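Local coordinates for putative GGDEF domain protein (Pseudomonas aeruginosa, PDB 7E6G) that probably condenses two GTP molecules into the second messenger cyclic di-GMP, releasing diphosphate, as a magnesium-dependent diguanylate cyclase, at residues D139-K144 with D249-G254; D148-D153 with G215-S220. All coordinates share one frame; numbering follows the deposited sequence.

Interaction 1: D139-K144 with D249-G254; sequences DVDFFK and DAKRSG. With MG (magnesium ion), chain G; G2P (phosphomethylphosphonic acid guanylate ester), chain H.
Lys251 reaches out from the end of helix 236-252 and grips two aspartates. Its NZ forms salt bridges with Asp139 OD1, coming in from above the carboxylate plane, and with Asp141 OD1, 3.1 Å away and met on the anti side, 16° out of plane. The modelled 2.5 Å between Lys251 NZ and Asp139 OD1 is shorter than expected, its exact length uncertain. The lysine chain, bent at chi2 (102°) and again at chi4, crosses the Asp139 side chain at about a right angle, and NZ adds long, weak bonds to Asp139 O and Val140 O. Asp141 OD1 is also hydrogen-bonded to Ser224, and Asp139 OD2 is salt-bridged to Arg213 of the second subunit. This is the metal site of the GGDEF domain, on strand 134-140 and the turn that follows it: Asp139 OD1 binds magnesium at 2.4 Å and Val140 O at 2.3 Å, with Glu182 and the nucleotide analogue as further ligands. The backbone then turns along the phosphates. Phe142 N, at the helix N-cap, makes a nearly straight bond of 2.8 Å to G2P O2G (169°), while Phe143 N and Lys144 N bond weakly to G2P O1B. Farther out, the Phe143 ring turns its edge to the guanine, CE2 lying 3.3 Å from G2P N3.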
# COMPACT_ATOMS: atom_id res chain seq x y z
N ASP A 139 15.95 8.04 -51.49
CA ASP A 139 16.28 6.73 -52.05
C ASP A 139 17.76 6.73 -52.40
O ASP A 139 18.23 7.64 -53.10
CB ASP A 139 15.43 6.43 -53.30
CG ASP A 139 15.76 5.09 -53.95
OD1 ASP A 139 16.94 4.82 -54.29
OD2 ASP A 139 14.82 4.29 -54.18
N VAL A 140 18.49 5.71 -51.94
CA VAL A 140 19.94 5.67 -52.11
C VAL A 140 20.29 5.42 -53.57
O VAL A 140 19.73 4.53 -54.24
CB VAL A 140 20.55 4.62 -51.18
CG1 VAL A 140 22.07 4.57 -51.35
CG2 VAL A 140 20.20 4.93 -49.74
N ASP A 141 21.24 6.21 -54.09
CA ASP A 141 21.66 6.07 -55.48
C ASP A 141 22.70 4.96 -55.60
O ASP A 141 23.68 4.94 -54.85
CB ASP A 141 22.24 7.39 -55.99
CG ASP A 141 21.25 8.53 -55.94
OD1 ASP A 141 20.05 8.32 -56.20
OD2 ASP A 141 21.66 9.67 -55.67
N PHE A 142 22.48 4.05 -56.56
CA PHE A 142 23.45 3.01 -56.92
C PHE A 142 23.80 2.10 -55.74
O PHE A 142 24.93 1.60 -55.65
CB PHE A 142 24.72 3.63 -57.53
CG PHE A 142 24.46 4.51 -58.73
CD1 PHE A 142 23.84 3.99 -59.87
CD2 PHE A 142 24.82 5.84 -58.73
CE1 PHE A 142 23.60 4.79 -60.98
CE2 PHE A 142 24.58 6.65 -59.83
CZ PHE A 142 23.97 6.12 -60.96
N PHE A 143 22.85 1.88 -54.84
CA PHE A 143 23.10 1.02 -53.69
C PHE A 143 23.50 -0.39 -54.11
O PHE A 143 24.30 -1.05 -53.43
CB PHE A 143 21.86 0.97 -52.80
CG PHE A 143 22.14 0.44 -51.44
CD1 PHE A 143 23.16 0.99 -50.66
CD2 PHE A 143 21.41 -0.63 -50.93
CE1 PHE A 143 23.44 0.49 -49.41
CE2 PHE A 143 21.67 -1.13 -49.67
CZ PHE A 143 22.69 -0.58 -48.90
N LYS A 144 23.02 -0.86 -55.15
CA LYS A 144 23.32 -2.09 -55.61
C LYS A 144 24.79 -2.22 -55.87
O LYS A 144 25.24 -3.23 -55.72
CB LYS A 144 22.52 -2.15 -56.79
CG LYS A 144 22.33 -3.44 -57.36
CD LYS A 144 21.03 -3.41 -58.00
CE LYS A 144 20.90 -4.61 -58.86
NZ LYS A 144 19.46 -4.95 -59.01
N ASP A 249 11.03 11.87 -60.26
CA ASP A 249 11.59 12.92 -61.10
C ASP A 249 13.05 13.20 -60.74
O ASP A 249 13.89 13.42 -61.63
CB ASP A 249 10.76 14.20 -60.99
CG ASP A 249 9.38 14.04 -61.56
OD1 ASP A 249 9.20 13.20 -62.49
OD2 ASP A 249 8.46 14.74 -61.07
N ALA A 250 13.37 13.23 -59.45
CA ALA A 250 14.77 13.33 -59.05
C ALA A 250 15.58 12.23 -59.73
O ALA A 250 16.62 12.50 -60.33
CB ALA A 250 14.89 13.24 -57.53
N LYS A 251 15.08 11.00 -59.68
CA LYS A 251 15.86 9.88 -60.19
C LYS A 251 16.04 9.96 -61.70
O LYS A 251 17.11 9.65 -62.22
CB LYS A 251 15.20 8.56 -59.81
CG LYS A 251 16.19 7.59 -59.20
CD LYS A 251 16.04 7.54 -57.69
CE LYS A 251 16.59 6.26 -57.10
NZ LYS A 251 17.61 6.43 -56.09
N ARG A 252 15.00 10.38 -62.42
CA ARG A 252 15.08 10.47 -63.87
C ARG A 252 15.98 11.62 -64.32
O ARG A 252 16.56 11.56 -65.41
CB ARG A 252 13.68 10.65 -64.45
CG ARG A 252 12.83 9.43 -64.33
CD ARG A 252 11.47 9.69 -64.95
NE ARG A 252 10.78 8.44 -65.27
CZ ARG A 252 9.46 8.32 -65.32
NH1 ARG A 252 8.69 9.38 -65.08
NH2 ARG A 252 8.91 7.15 -65.63
N SER A 253 16.13 12.65 -63.48
CA SER A 253 16.87 13.85 -63.82
C SER A 253 18.34 13.79 -63.41
O SER A 253 19.01 14.82 -63.42
CB SER A 253 16.19 15.08 -63.20
OG SER A 253 16.62 15.30 -61.87
N GLY A 254 18.84 12.62 -63.01
CA GLY A 254 20.27 12.48 -62.83
C GLY A 254 20.87 12.17 -61.46
O GLY A 254 22.09 12.08 -61.35
MG MG G . 18.23 2.94 -54.91
PG G2P H . 19.05 3.65 -58.11
O1G G2P H . 18.22 4.35 -57.38
O2G G2P H . 20.22 4.21 -58.21
O3G G2P H . 18.56 3.21 -59.27
O3B G2P H . 19.16 2.41 -57.22
PB G2P H . 19.96 1.07 -57.05
O1B G2P H . 20.43 1.22 -55.85
O2B G2P H . 20.85 0.81 -58.00
C3A G2P H . 18.93 -0.31 -57.10
PA G2P H . 17.51 -0.48 -56.31
O1A G2P H . 17.04 -0.77 -57.58
O2A G2P H . 17.59 0.86 -55.79
O5' G2P H . 18.27 -1.56 -55.62
C5' G2P H . 18.73 -1.45 -54.27
C4' G2P H . 19.25 -2.75 -53.75
O4' G2P H . 18.89 -2.69 -52.49
C3' G2P H . 18.41 -3.83 -54.17
O3' G2P H . 19.16 -4.66 -54.95
C2' G2P H . 18.05 -4.42 -52.87
O2' G2P H . 18.05 -5.79 -52.81
C1' G2P H . 19.07 -3.91 -52.03
N9 G2P H . 18.73 -3.96 -50.66
C8 G2P H . 17.49 -3.87 -50.32
N7 G2P H . 17.37 -3.94 -49.03
C5 G2P H . 18.52 -4.06 -48.53
C6 G2P H . 18.93 -4.15 -47.29
O6 G2P H . 18.20 -4.14 -46.35
N1 G2P H . 20.27 -4.26 -47.04
C2 G2P H . 21.12 -4.29 -48.08
N2 G2P H . 22.31 -4.38 -47.83
N3 G2P H . 20.65 -4.21 -49.32
C4 G2P H . 19.37 -4.07 -49.55

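Interaction 2: D148-D153 with G215-S220. With G2P (phosphomethylphosphonic acid guanylate ester), chain H.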
# COMPACT_ATOMS: atom_id res chain seq x y z
N ASP A 148 27.12 -5.13 -54.35
CA ASP A 148 27.81 -6.03 -55.26
C ASP A 148 29.32 -5.97 -55.06
O ASP A 148 29.99 -7.00 -55.20
CB ASP A 148 27.44 -5.69 -56.71
CG ASP A 148 25.98 -6.05 -57.04
OD1 ASP A 148 25.37 -6.87 -56.31
OD2 ASP A 148 25.44 -5.51 -58.04
N THR A 149 29.86 -4.81 -54.72
CA THR A 149 31.29 -4.68 -54.51
C THR A 149 31.73 -5.08 -53.11
O THR A 149 32.79 -5.70 -52.94
CB THR A 149 31.73 -3.24 -54.80
OG1 THR A 149 31.36 -2.89 -56.13
CG2 THR A 149 33.21 -3.10 -54.63
N TRP A 150 30.96 -4.75 -52.07
CA TRP A 150 31.43 -4.98 -50.72
C TRP A 150 30.55 -5.92 -49.91
O TRP A 150 30.85 -6.18 -48.74
CB TRP A 150 31.57 -3.64 -49.98
CG TRP A 150 32.67 -2.77 -50.54
CD1 TRP A 150 34.01 -2.93 -50.37
CD2 TRP A 150 32.51 -1.61 -51.37
NE1 TRP A 150 34.70 -1.94 -51.04
CE2 TRP A 150 33.79 -1.12 -51.66
CE3 TRP A 150 31.40 -0.94 -51.90
CZ2 TRP A 150 34.00 0.01 -52.45
CZ3 TRP A 150 31.60 0.19 -52.68
CH2 TRP A 150 32.90 0.65 -52.94
N GLY A 151 29.48 -6.45 -50.49
CA GLY A 151 28.61 -7.35 -49.77
C GLY A 151 27.44 -6.64 -49.10
O GLY A 151 27.44 -5.44 -48.87
N HIS A 152 26.42 -7.44 -48.78
CA HIS A 152 25.22 -6.88 -48.18
C HIS A 152 25.47 -6.42 -46.74
O HIS A 152 24.80 -5.50 -46.27
CB HIS A 152 24.08 -7.90 -48.28
CG HIS A 152 23.52 -8.03 -49.67
ND1 HIS A 152 22.43 -7.31 -50.11
CD2 HIS A 152 23.93 -8.77 -50.73
CE1 HIS A 152 22.18 -7.61 -51.37
NE2 HIS A 152 23.08 -8.49 -51.78
N ASP A 153 26.43 -7.02 -46.04
CA ASP A 153 26.76 -6.55 -44.69
C ASP A 153 27.36 -5.14 -44.74
O ASP A 153 27.07 -4.30 -43.88
CB ASP A 153 27.71 -7.55 -44.02
CG ASP A 153 26.98 -8.80 -43.47
OD1 ASP A 153 26.23 -8.69 -42.48
OD2 ASP A 153 27.14 -9.90 -44.04
N GLY A 215 37.07 -2.09 -44.54
CA GLY A 215 38.46 -2.44 -44.67
C GLY A 215 39.29 -1.33 -45.27
O GLY A 215 39.48 -0.25 -44.71
N THR A 216 39.75 -1.60 -46.46
CA THR A 216 40.74 -0.80 -47.12
C THR A 216 40.14 0.35 -47.92
O THR A 216 40.90 1.14 -48.50
CB THR A 216 41.54 -1.78 -47.97
OG1 THR A 216 42.95 -1.63 -47.70
CG2 THR A 216 41.18 -1.64 -49.40
N GLU A 217 38.81 0.49 -47.93
CA GLU A 217 38.11 1.49 -48.72
C GLU A 217 37.15 2.27 -47.83
O GLU A 217 36.73 1.79 -46.78
CB GLU A 217 37.36 0.85 -49.91
CG GLU A 217 38.30 0.30 -50.99
CD GLU A 217 37.58 -0.27 -52.20
OE1 GLU A 217 37.34 -1.49 -52.22
OE2 GLU A 217 37.26 0.50 -53.15
N ALA A 218 36.84 3.50 -48.24
CA ALA A 218 35.93 4.37 -47.50
C ALA A 218 34.82 4.81 -48.46
O ALA A 218 35.06 5.62 -49.36
CB ALA A 218 36.67 5.59 -46.93
N LEU A 219 33.62 4.26 -48.27
CA LEU A 219 32.52 4.41 -49.20
C LEU A 219 31.81 5.74 -48.99
O LEU A 219 31.59 6.18 -47.86
CB LEU A 219 31.50 3.28 -49.04
CG LEU A 219 31.82 1.85 -49.47
CD1 LEU A 219 33.16 1.38 -48.95
CD2 LEU A 219 30.74 0.87 -49.00
N SER A 220 31.43 6.36 -50.10
CA SER A 220 30.56 7.52 -50.11
C SER A 220 29.38 7.25 -51.03
O SER A 220 29.47 6.45 -51.98
CB SER A 220 31.28 8.77 -50.56
OG SER A 220 32.15 9.23 -49.53
PG G2P H . 19.05 3.65 -58.11
O1G G2P H . 18.22 4.35 -57.38
O2G G2P H . 20.22 4.21 -58.21
O3G G2P H . 18.56 3.21 -59.27
O3B G2P H . 19.16 2.41 -57.22
PB G2P H . 19.96 1.07 -57.05
O1B G2P H . 20.43 1.22 -55.85
O2B G2P H . 20.85 0.81 -58.00
C3A G2P H . 18.93 -0.31 -57.10
PA G2P H . 17.51 -0.48 -56.31
O1A G2P H . 17.04 -0.77 -57.58
O2A G2P H . 17.59 0.86 -55.79
O5' G2P H . 18.27 -1.56 -55.62
C5' G2P H . 18.73 -1.45 -54.27
C4' G2P H . 19.25 -2.75 -53.75
O4' G2P H . 18.89 -2.69 -52.49
C3' G2P H . 18.41 -3.83 -54.17
O3' G2P H . 19.16 -4.66 -54.95
C2' G2P H . 18.05 -4.42 -52.87
O2' G2P H . 18.05 -5.79 -52.81
C1' G2P H . 19.07 -3.91 -52.03
N9 G2P H . 18.73 -3.96 -50.66
C8 G2P H . 17.49 -3.87 -50.32
N7 G2P H . 17.37 -3.94 -49.03
C5 G2P H . 18.52 -4.06 -48.53
C6 G2P H . 18.93 -4.15 -47.29
O6 G2P H . 18.20 -4.14 -46.35
N1 G2P H . 20.27 -4.26 -47.04
C2 G2P H . 21.12 -4.29 -48.08
N2 G2P H . 22.31 -4.38 -47.83
N3 G2P H . 20.65 -4.21 -49.32
C4 G2P H . 19.37 -4.07 -49.55
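Trp150 and Glu217 mark the closest backbone approach, and even there the CA atoms of Trp150 and Glu217 stand 9.5 Å apart, a gap that side chains bridge. On one side helix 143-150 ends at Trp150, and Gly151, with a positive phi, interrupts the helix before the chain enters helix 152-168. On the other, the alternation of strand 217-219 directs Glu217 and Leu219 at the tryptophan and Ala218 away from it. With CG beside its backbone N (chi1 -67°), Trp150 sends its indole out toward the strand, where it is met at an edge and over a face. At the edge, NE1 donates to Glu217 OE1 over 2.9 Å with an N-H...O angle of 147°, reaching the oxygen from well above the carboxylate plane; the carboxylate is turned 61° to the ring. Over one face lies Leu219, whose CG sits 3.7 Å from the centroid of the Trp150 six-membered ring, close to its normal, in a CH-pi contact. Thr149 CG2 takes the opposite face, so the indole is sandwiched. Beyond the glycine, His152 O accepts a weak 3.1 Å bond from G2P N2, part of the guanine pocket. Strand 217-219 pairs antiparallel with strand 212-214 in a small beta hairpin; Val214 of the latter touches both Trp150 and Leu219, while Val146 of helix 143-150 also touches Leu219.

How the interactions relate
Helix 143-150 is common to both contacts: backbone N-H groups at its start bond to phosphate oxygens in interaction 1, the two to O1B weakly, and its end carries the tryptophan of interaction 2, with about 19 Å between the centres of the two. Interaction 1 is buried, and its chemistry is ionic, built from carboxylates, a lysine, magnesium and phosphate oxygens where the central sheet meets helix 236-252. Interaction 2 is partly buried, farther from the metal, and relies on an indole packed against leucine plus one hydrogen bond to a surface glutamate, joining the helix to a two-stranded hairpin outside that sheet. Both touch the same nucleotide analogue, interaction 1 chiefly at its phosphates and interaction 2 at its guanine.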